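PDB 2G9Z: thiamine pyrophosphokinase from Candida albicans, which catalyses the transfer of pyrophosphate from ATP to thiamine, making the cofactor thiamine diphosphate, and here binds an imidodiphosphate analogue of that product together with magnesium. Local coordinates for residues L20-I25 with N302-M307; I146-Q151 with E178-V183; I258-R263 with N315-E320. All blocks are in the same frame, centred on the assembly; numbering follows the deposited sequence.

Overall arrangement
Contacts 1 and 3 belong to the beta-rich thiamine-binding part of the chain, their centres about 21 Å and their nearest atoms about 7 Å apart, and both touch the same ligand copy: contact 1 reaches its pyrimidine, contact 3 its pyrimidine and outer phosphate. Along the chain their segments alternate. Contact 2 lies in the catalytic part, on the other side of the chain's centre, about 47 Å from contact 1 and 43 Å from contact 3, centre to centre. It meets a different ligand copy, through Q151. The ligand of contacts 1 and 3 is also bonded to Q151, D155 and R216 of the second subunit, so each site is completed by both chains of the dimer.

Contact 1: residues L20-I25 with N302-M307; sequences LIEQVI and NWKTEM. With VNP (3-[(4-amino-2-methylpyrimidin-5-yl)methyl]-5-(2-{[hydroxy(phosphonoamino)phosphoryl]oxy}ethyl)-4-methyl-1,3-thiazol-3-I um), chain N.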
# COMPACT_ATOMS: atom_id res chain seq x y z
N LEU A 20 21.65 17.91 -14.81
CA LEU A 20 22.25 16.61 -15.08
C LEU A 20 21.24 15.65 -15.69
O LEU A 20 20.07 15.64 -15.31
CB LEU A 20 22.82 16.00 -13.79
CG LEU A 20 23.92 16.81 -13.10
CD1 LEU A 20 24.37 16.07 -11.85
CD2 LEU A 20 25.10 17.02 -14.05
N ILE A 21 21.69 14.84 -16.64
CA ILE A 21 20.82 13.88 -17.30
C ILE A 21 20.34 12.83 -16.31
O ILE A 21 21.12 12.32 -15.51
CB ILE A 21 21.55 13.16 -18.45
CG1 ILE A 21 22.12 14.18 -19.44
CG2 ILE A 21 20.60 12.21 -19.16
CD1 ILE A 21 23.13 13.59 -20.40
N GLU A 22 19.05 12.52 -16.37
CA GLU A 22 18.48 11.49 -15.50
C GLU A 22 18.73 10.18 -16.23
O GLU A 22 18.04 9.85 -17.20
CB GLU A 22 16.98 11.73 -15.31
CG GLU A 22 16.67 13.03 -14.60
CD GLU A 22 15.20 13.18 -14.28
OE1 GLU A 22 14.62 12.25 -13.66
OE2 GLU A 22 14.62 14.23 -14.62
N GLN A 23 19.72 9.43 -15.76
CA GLN A 23 20.10 8.18 -16.40
C GLN A 23 19.62 6.90 -15.73
O GLN A 23 19.46 6.84 -14.51
CB GLN A 23 21.63 8.13 -16.52
CG GLN A 23 22.22 9.19 -17.44
CD GLN A 23 23.73 9.32 -17.33
OE1 GLN A 23 24.41 9.58 -18.33
NE2 GLN A 23 24.26 9.16 -16.13
N VAL A 24 19.38 5.89 -16.55
CA VAL A 24 18.98 4.56 -16.10
C VAL A 24 19.92 3.61 -16.84
O VAL A 24 19.94 3.57 -18.07
CB VAL A 24 17.51 4.21 -16.47
CG1 VAL A 24 17.23 2.75 -16.11
CG2 VAL A 24 16.55 5.12 -15.70
N ILE A 25 20.71 2.87 -16.08
CA ILE A 25 21.68 1.95 -16.66
C ILE A 25 21.28 0.50 -16.48
O ILE A 25 21.15 0.02 -15.35
CB ILE A 25 23.07 2.14 -16.01
CG1 ILE A 25 23.50 3.60 -16.13
CG2 ILE A 25 24.09 1.21 -16.66
CD1 ILE A 25 24.69 3.95 -15.26
N ASN A 302 21.32 10.46 -10.92
CA ASN A 302 20.65 11.76 -10.94
C ASN A 302 19.21 11.63 -11.45
O ASN A 302 18.71 12.51 -12.14
CB ASN A 302 21.44 12.73 -11.81
CG ASN A 302 22.85 12.94 -11.30
OD1 ASN A 302 23.06 13.41 -10.18
ND2 ASN A 302 23.84 12.60 -12.11
N TRP A 303 18.57 10.53 -11.08
CA TRP A 303 17.21 10.22 -11.49
C TRP A 303 16.20 10.79 -10.49
O TRP A 303 16.17 10.38 -9.33
CB TRP A 303 17.05 8.71 -11.59
CG TRP A 303 15.93 8.24 -12.44
CD1 TRP A 303 15.87 8.26 -13.80
CD2 TRP A 303 14.71 7.62 -11.99
NE1 TRP A 303 14.69 7.69 -14.24
CE2 TRP A 303 13.97 7.29 -13.14
CE3 TRP A 303 14.19 7.31 -10.73
CZ2 TRP A 303 12.72 6.66 -13.07
CZ3 TRP A 303 12.95 6.69 -10.66
CH2 TRP A 303 12.23 6.37 -11.82
N LYS A 304 15.37 11.73 -10.96
CA LYS A 304 14.37 12.39 -10.11
C LYS A 304 13.09 11.57 -10.02
O LYS A 304 12.47 11.24 -11.03
CB LYS A 304 14.02 13.77 -10.67
CG LYS A 304 15.21 14.69 -10.87
CD LYS A 304 14.79 15.98 -11.53
CE LYS A 304 15.99 16.83 -11.89
NZ LYS A 304 15.60 18.05 -12.65
N THR A 305 12.68 11.26 -8.79
CA THR A 305 11.48 10.47 -8.58
C THR A 305 10.45 11.16 -7.68
O THR A 305 10.80 11.86 -6.73
CB THR A 305 11.84 9.10 -7.96
OG1 THR A 305 10.65 8.29 -7.89
CG2 THR A 305 12.42 9.28 -6.55
N GLU A 306 9.18 10.96 -8.01
CA GLU A 306 8.10 11.54 -7.22
C GLU A 306 6.76 10.98 -7.68
O GLU A 306 6.64 10.49 -8.80
CB GLU A 306 8.10 13.08 -7.36
CG GLU A 306 7.67 13.61 -8.72
CD GLU A 306 7.79 15.13 -8.81
OE1 GLU A 306 7.38 15.82 -7.86
OE2 GLU A 306 8.28 15.63 -9.85
N MET A 307 5.77 11.02 -6.80
CA MET A 307 4.45 10.55 -7.17
C MET A 307 3.95 11.58 -8.18
O MET A 307 4.30 12.76 -8.07
CB MET A 307 3.54 10.48 -5.93
CG MET A 307 3.96 9.41 -4.94
SD MET A 307 4.03 7.73 -5.67
CE MET A 307 2.30 7.19 -5.43
O2G VNP N . 8.28 -8.18 -13.85
PG VNP N . 7.22 -7.96 -12.66
O3G VNP N . 7.90 -7.63 -11.39
O1G VNP N . 6.40 -9.35 -12.55
N3B VNP N . 6.18 -6.80 -13.11
PB VNP N . 5.87 -6.77 -14.71
O2B VNP N . 4.74 -5.84 -14.95
O1B VNP N . 5.72 -8.16 -15.18
O1 VNP N . 7.21 -6.16 -15.36
C7 VNP N . 7.73 -4.86 -15.06
C12 VNP N . 8.50 -4.41 -16.30
C11 VNP N . 9.28 -3.09 -16.20
C10 VNP N . 10.61 -3.15 -15.43
CM4 VNP N . 11.48 -4.40 -15.38
S1 VNP N . 8.49 -1.68 -15.37
C9 VNP N . 10.02 -1.04 -14.81
N5 VNP N . 10.93 -2.01 -14.80
C7A VNP N . 12.20 -1.90 -14.07
C5A VNP N . 12.69 -0.45 -13.91
C6A VNP N . 12.82 0.01 -12.61
N1A VNP N . 13.32 1.21 -12.36
C2A VNP N . 13.72 2.01 -13.36
CM2 VNP N . 14.33 3.37 -13.03
N3A VNP N . 13.61 1.61 -14.63
C4A VNP N . 13.10 0.40 -14.93
N4A VNP N . 13.01 0.04 -16.21
O HOH W 1 19.05 15.26 -12.88
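E22 places CG beside its backbone N, anti to the carbonyl carbon (chi1 -64°), and runs on extended, which carries its carboxylate across to the backbone of K304. The contact sets the short strand 23-26 near strand 303-305, the outermost strand, within this chain, of a five-stranded mixed sheet. Where that strand starts, N302 and W303 both face L291 in a G1 beta bulge, with N302 in a left-handed backbone conformation that asparagine tolerates well.

The N-H of K304 gives E22 OE1 a hydrogen bond of 2.9 Å, arriving from above the carboxylate plane, 55° out of it. OE1 also lies over one face of the W303 indole. The aliphatic part of K304 crosses the glutamate at about a right angle, but K304 NZ stays 4.4 Å from E22 OE2, beyond a salt bridge, and bonds to the carbonyl of S18. Near the N-terminal end, L20 CD1 touches the amide of N302, while one water donates to both L20 O and N302 O and so bridges the two backbones.

W303, with its broad indole, forms one wall of the thiamine pocket. V24, branched at CB, brings CG2 to 3.5 Å from W303 NE1 and packs also on Y152 of the second subunit. On the face of the indole opposite E22, the pyrimidine methyl CM2 of the ligand rests 3.7 Å from W303 CZ2, offset toward the rim.

Contact 2: residues I146-Q151 with E178-V183; sequences IRQSSQ and ESIDEV. With VNP (3-[(4-amino-2-methylpyrimidin-5-yl)methyl]-5-(2-{[hydroxy(phosphonoamino)phosphoryl]oxy}ethyl)-4-methyl-1,3-thiazol-3-I um), chain H.
The N-H of S149 meets the carbonyl oxygen E182 O at 2.9 Å, nearly straight at 165° and in the carbonyl plane. E182 O also receives a CA-H...O contact from Q148, whose CA is 3.3 Å away. One residue further along, S150 N bonds to V183 O at 2.9 Å, more bent and tilted from the carbonyl plane. Two successive amides thus hold two successive carbonyls, joining the loops without a regular strand pair.

V183 lays CG2 against S149 OG and CG1 beside S150 CA, whereas S150 OG turns to the backbone N of Y152. D181 shapes the other loop: its OD1 accepts from V183 N at 2.7 Å, closing an Asx turn that suits aspartate's short carboxylate. Deeper in, I180 takes the crowded position for CG1, between N and carbonyl carbon (chi1 68°), which directs CD1 at I146 CG2, 3.8 Å away; L186 of helix 185-195 packs on both isoleucines.

K158 bonds to the carbonyls of Q148 and S150. The arrangement fastens the loop after outermost strand 144-147 of the parallel part of the large mixed sheet, a loop that leads into Q151 and the ligand and magnesium site of the alpha/beta catalytic domain of thiamine pyrophosphokinase.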
# COMPACT_ATOMS: atom_id res chain seq x y z
N ILE A 146 -2.32 -2.88 27.93
CA ILE A 146 -2.41 -1.43 27.95
C ILE A 146 -3.54 -0.97 27.05
O ILE A 146 -3.36 -0.82 25.84
CB ILE A 146 -1.09 -0.78 27.48
CG1 ILE A 146 0.08 -1.28 28.33
CG2 ILE A 146 -1.20 0.73 27.58
CD1 ILE A 146 1.43 -0.70 27.92
N ARG A 147 -4.72 -0.77 27.63
CA ARG A 147 -5.87 -0.32 26.87
C ARG A 147 -5.85 1.19 26.70
O ARG A 147 -5.62 1.94 27.66
CB ARG A 147 -7.17 -0.75 27.56
CG ARG A 147 -8.42 -0.41 26.76
CD ARG A 147 -9.60 -1.30 27.16
NE ARG A 147 -10.74 -1.11 26.27
CZ ARG A 147 -11.72 -2.00 26.09
NH1 ARG A 147 -11.69 -3.16 26.75
NH2 ARG A 147 -12.71 -1.75 25.25
N GLN A 148 -6.06 1.64 25.47
CA GLN A 148 -6.07 3.07 25.16
C GLN A 148 -7.26 3.34 24.24
O GLN A 148 -7.27 2.92 23.08
CB GLN A 148 -4.77 3.46 24.46
CG GLN A 148 -3.53 3.24 25.29
CD GLN A 148 -3.36 4.28 26.39
OE1 GLN A 148 -3.96 4.17 27.47
NE2 GLN A 148 -2.57 5.30 26.12
N SER A 149 -8.26 4.04 24.77
CA SER A 149 -9.47 4.32 24.00
C SER A 149 -9.40 5.55 23.10
O SER A 149 -10.36 5.84 22.40
CB SER A 149 -10.65 4.47 24.95
OG SER A 149 -10.52 5.64 25.74
N SER A 150 -8.29 6.28 23.12
CA SER A 150 -8.18 7.48 22.28
C SER A 150 -8.61 7.24 20.84
O SER A 150 -8.24 6.24 20.23
CB SER A 150 -6.76 8.03 22.27
OG SER A 150 -6.68 9.05 21.28
N GLN A 151 -9.36 8.20 20.30
CA GLN A 151 -9.88 8.15 18.94
C GLN A 151 -9.00 8.90 17.96
O GLN A 151 -9.35 9.04 16.78
CB GLN A 151 -11.28 8.75 18.89
CG GLN A 151 -12.24 8.11 19.86
CD GLN A 151 -12.27 6.63 19.68
OE1 GLN A 151 -12.95 5.90 20.41
NE2 GLN A 151 -11.52 6.16 18.70
N GLU A 178 0.88 0.60 34.31
CA GLU A 178 -0.35 0.58 35.08
C GLU A 178 -0.68 1.97 35.61
O GLU A 178 0.21 2.78 35.86
CB GLU A 178 -0.25 -0.43 36.22
CG GLU A 178 0.20 -1.81 35.76
CD GLU A 178 -0.09 -2.90 36.77
OE1 GLU A 178 0.23 -2.71 37.97
OE2 GLU A 178 -0.62 -3.96 36.37
N SER A 179 -1.97 2.25 35.74
CA SER A 179 -2.44 3.53 36.24
C SER A 179 -2.21 4.72 35.31
O SER A 179 -2.34 5.87 35.74
CB SER A 179 -1.81 3.82 37.61
OG SER A 179 -2.40 3.01 38.61
N ILE A 180 -1.87 4.46 34.05
CA ILE A 180 -1.69 5.55 33.10
C ILE A 180 -3.08 5.93 32.63
O ILE A 180 -4.02 5.15 32.80
CB ILE A 180 -0.85 5.14 31.88
CG1 ILE A 180 -1.62 4.13 31.02
CG2 ILE A 180 0.48 4.56 32.33
CD1 ILE A 180 -1.01 3.91 29.66
N ASP A 181 -3.23 7.11 32.05
CA ASP A 181 -4.54 7.53 31.58
C ASP A 181 -5.06 6.52 30.55
O ASP A 181 -4.32 6.08 29.67
CB ASP A 181 -4.46 8.93 30.98
CG ASP A 181 -5.82 9.47 30.60
OD1 ASP A 181 -6.41 8.97 29.62
OD2 ASP A 181 -6.30 10.40 31.29
N GLU A 182 -6.34 6.17 30.69
CA GLU A 182 -7.01 5.19 29.83
C GLU A 182 -7.31 5.62 28.40
O GLU A 182 -7.58 4.78 27.54
CB GLU A 182 -8.32 4.75 30.49
CG GLU A 182 -8.14 3.97 31.77
CD GLU A 182 -9.46 3.67 32.45
OE1 GLU A 182 -10.39 3.21 31.75
OE2 GLU A 182 -9.57 3.89 33.67
N VAL A 183 -7.30 6.92 28.15
CA VAL A 183 -7.59 7.42 26.81
C VAL A 183 -6.31 7.52 25.99
O VAL A 183 -6.16 6.85 24.96
CB VAL A 183 -8.28 8.80 26.87
CG1 VAL A 183 -8.56 9.32 25.46
CG2 VAL A 183 -9.58 8.70 27.66
O2G VNP H . -10.52 1.29 14.69
PG VNP H . -9.62 0.60 13.54
O3G VNP H . -10.07 1.03 12.20
O1G VNP H . -9.79 -0.99 13.75
N3B VNP H . -8.06 0.96 13.82
PB VNP H . -7.71 1.17 15.39
O2B VNP H . -6.24 1.34 15.53
O1B VNP H . -8.34 0.07 16.15
O1 VNP H . -8.44 2.55 15.79
C7 VNP H . -8.16 3.82 15.18
C12 VNP H . -8.48 4.87 16.24
C11 VNP H . -8.35 6.34 15.81
C10 VNP H . -9.52 6.92 15.01
CM4 VNP H . -10.97 6.44 15.19
S1 VNP H . -6.96 6.80 14.74
C9 VNP H . -7.87 8.08 13.96
N5 VNP H . -9.17 7.86 14.13
C7A VNP H . -10.20 8.55 13.33
C5A VNP H . -9.77 9.93 12.82
C6A VNP H . -9.67 10.07 11.45
N1A VNP H . -9.41 11.25 10.91
C2A VNP H . -9.24 12.34 11.67
CM2 VNP H . -8.97 13.69 11.02
N3A VNP H . -9.31 12.24 13.01
C4A VNP H . -9.57 11.06 13.60
N4A VNP H . -9.62 11.01 14.93

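Contact 3: residues I258-R263 with N315-E320; sequences ISYKNR and NRISGE. With VNP (3-[(4-amino-2-methylpyrimidin-5-yl)methyl]-5-(2-{[hydroxy(phosphonoamino)phosphoryl]oxy}ethyl)-4-methyl-1,3-thiazol-3-I um), chain N.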
# COMPACT_ATOMS: atom_id res chain seq x y z
N ILE A 258 23.29 -1.17 1.33
CA ILE A 258 22.45 -2.29 1.75
C ILE A 258 23.26 -3.56 1.50
O ILE A 258 23.64 -3.81 0.36
CB ILE A 258 21.13 -2.36 0.94
CG1 ILE A 258 20.29 -1.10 1.18
CG2 ILE A 258 20.33 -3.59 1.35
CD1 ILE A 258 20.84 0.16 0.53
N SER A 259 23.52 -4.33 2.54
CA SER A 259 24.31 -5.55 2.39
C SER A 259 23.65 -6.80 2.96
O SER A 259 22.76 -6.72 3.81
CB SER A 259 25.69 -5.38 3.02
OG SER A 259 25.60 -5.24 4.43
N TYR A 260 24.10 -7.95 2.48
CA TYR A 260 23.60 -9.25 2.89
C TYR A 260 24.62 -10.30 2.45
O TYR A 260 25.43 -10.03 1.57
CB TYR A 260 22.25 -9.52 2.21
CG TYR A 260 22.16 -8.92 0.82
CD1 TYR A 260 21.61 -7.65 0.62
CD2 TYR A 260 22.70 -9.58 -0.28
CE1 TYR A 260 21.60 -7.06 -0.63
CE2 TYR A 260 22.70 -9.00 -1.54
CZ TYR A 260 22.15 -7.74 -1.71
OH TYR A 260 22.18 -7.13 -2.94
N LYS A 261 24.59 -11.48 3.07
CA LYS A 261 25.53 -12.55 2.73
C LYS A 261 25.52 -12.74 1.21
O LYS A 261 26.56 -12.66 0.56
CB LYS A 261 25.14 -13.86 3.42
CG LYS A 261 25.92 -15.08 2.97
CD LYS A 261 25.26 -16.36 3.49
CE LYS A 261 25.99 -17.59 2.99
NZ LYS A 261 27.39 -17.64 3.47
N ASN A 262 24.33 -13.01 0.68
CA ASN A 262 24.11 -13.17 -0.75
C ASN A 262 22.61 -13.05 -0.97
O ASN A 262 21.85 -12.92 -0.01
CB ASN A 262 24.62 -14.51 -1.29
CG ASN A 262 24.12 -15.69 -0.50
OD1 ASN A 262 22.93 -15.82 -0.24
ND2 ASN A 262 25.03 -16.59 -0.14
N ARG A 263 22.18 -13.07 -2.23
CA ARG A 263 20.77 -12.94 -2.54
C ARG A 263 19.98 -14.22 -2.28
O ARG A 263 18.75 -14.19 -2.17
CB ARG A 263 20.61 -12.49 -3.99
CG ARG A 263 21.15 -11.10 -4.24
CD ARG A 263 21.23 -10.78 -5.72
NE ARG A 263 22.16 -11.68 -6.40
CZ ARG A 263 22.45 -11.61 -7.69
NH1 ARG A 263 21.89 -10.67 -8.44
NH2 ARG A 263 23.30 -12.47 -8.23
N ASN A 315 12.16 -2.96 -10.11
CA ASN A 315 13.61 -2.88 -10.31
C ASN A 315 14.07 -4.22 -9.76
O ASN A 315 13.26 -4.95 -9.17
CB ASN A 315 14.23 -1.74 -9.49
CG ASN A 315 15.52 -1.20 -10.12
OD1 ASN A 315 16.30 -1.96 -10.69
ND2 ASN A 315 15.74 0.11 -10.01
N ARG A 316 15.35 -4.57 -9.94
CA ARG A 316 15.86 -5.83 -9.43
C ARG A 316 17.22 -5.60 -8.77
O ARG A 316 17.88 -4.59 -9.02
CB ARG A 316 16.05 -6.87 -10.54
CG ARG A 316 15.04 -6.85 -11.67
CD ARG A 316 13.68 -7.42 -11.30
NE ARG A 316 12.82 -7.42 -12.48
CZ ARG A 316 11.49 -7.43 -12.46
NH1 ARG A 316 10.84 -7.44 -11.31
NH2 ARG A 316 10.80 -7.41 -13.60
N ILE A 317 17.65 -6.55 -7.95
CA ILE A 317 18.92 -6.44 -7.26
C ILE A 317 20.01 -7.25 -7.95
O ILE A 317 19.95 -8.47 -8.02
CB ILE A 317 18.78 -6.90 -5.78
CG1 ILE A 317 17.76 -6.00 -5.06
CG2 ILE A 317 20.13 -6.85 -5.09
CD1 ILE A 317 17.53 -6.36 -3.61
N SER A 318 21.01 -6.55 -8.48
CA SER A 318 22.13 -7.19 -9.16
C SER A 318 23.30 -7.46 -8.20
O SER A 318 24.04 -8.43 -8.38
CB SER A 318 22.62 -6.32 -10.32
OG SER A 318 21.63 -6.23 -11.34
N GLY A 319 23.46 -6.61 -7.20
CA GLY A 319 24.54 -6.79 -6.24
C GLY A 319 24.43 -8.11 -5.52
O GLY A 319 23.43 -8.38 -4.84
N GLU A 320 25.45 -8.96 -5.63
CA GLU A 320 25.41 -10.26 -4.99
C GLU A 320 25.53 -10.21 -3.47
O GLU A 320 24.97 -11.05 -2.77
CB GLU A 320 26.53 -11.16 -5.53
CG GLU A 320 26.52 -11.34 -7.04
CD GLU A 320 27.30 -12.56 -7.46
OE1 GLU A 320 28.49 -12.67 -7.08
OE2 GLU A 320 26.72 -13.41 -8.18
O2G VNP N . 8.28 -8.18 -13.85
PG VNP N . 7.22 -7.96 -12.66
O3G VNP N . 7.90 -7.63 -11.39
O1G VNP N . 6.40 -9.35 -12.55
N3B VNP N . 6.18 -6.80 -13.11
PB VNP N . 5.87 -6.77 -14.71
O2B VNP N . 4.74 -5.84 -14.95
O1B VNP N . 5.72 -8.16 -15.18
O1 VNP N . 7.21 -6.16 -15.36
C7 VNP N . 7.73 -4.86 -15.06
C12 VNP N . 8.50 -4.41 -16.30
C11 VNP N . 9.28 -3.09 -16.20
C10 VNP N . 10.61 -3.15 -15.43
CM4 VNP N . 11.48 -4.40 -15.38
S1 VNP N . 8.49 -1.68 -15.37
C9 VNP N . 10.02 -1.04 -14.81
N5 VNP N . 10.93 -2.01 -14.80
C7A VNP N . 12.20 -1.90 -14.07
C5A VNP N . 12.69 -0.45 -13.91
C6A VNP N . 12.82 0.01 -12.61
N1A VNP N . 13.32 1.21 -12.36
C2A VNP N . 13.72 2.01 -13.36
CM2 VNP N . 14.33 3.37 -13.03
N3A VNP N . 13.61 1.61 -14.63
C4A VNP N . 13.10 0.40 -14.93
N4A VNP N . 13.01 0.04 -16.21
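The R263 guanidinium has G319 C, S318 O and E320 CA over one face and I317 O at its edge, while the Y260 ring carries G319 O and E320 O at its edge and meets F266 edge-to-face. These flat groups tie the turn after strand 254-259 to the loop between strands 315-316 and 322-327 in the beta-rich thiamine-binding part of the fold.

R263 NH1 reaches I317 O at 3.0 Å, lying in the carbonyl plane on a lone pair, with the oxygen in the guanidinium plane. NH1 bonds also to the carbonyl of D29, and NH2 to S30 OG, so the long, multidentate arginine gathers three parts of the chain. Its salt bridge to E320 is long, NH2 to OE2 3.5 Å, with the two planes 69° apart.

Y260 holds CG between its backbone N and carbonyl carbon (chi1 34°), which turns the phenol toward 315-320. Its hydroxyl donates to G319 O at 2.6 Å, and I317 CG2 lies 3.0 Å from Y260 OH, a tight contact. G319, having no side chain, presents its backbone carbonyl to the phenol, and E320 O takes a CA-H...O contact from N262.

At the far end lies the pocket. N315 OD1 accepts from R316 N, and R316 holds the ligand's outer phosphate through two N-H groups: NH1 to O3G at 2.9 Å, almost straight at 174°, and NH2 to O2G at 2.6 Å.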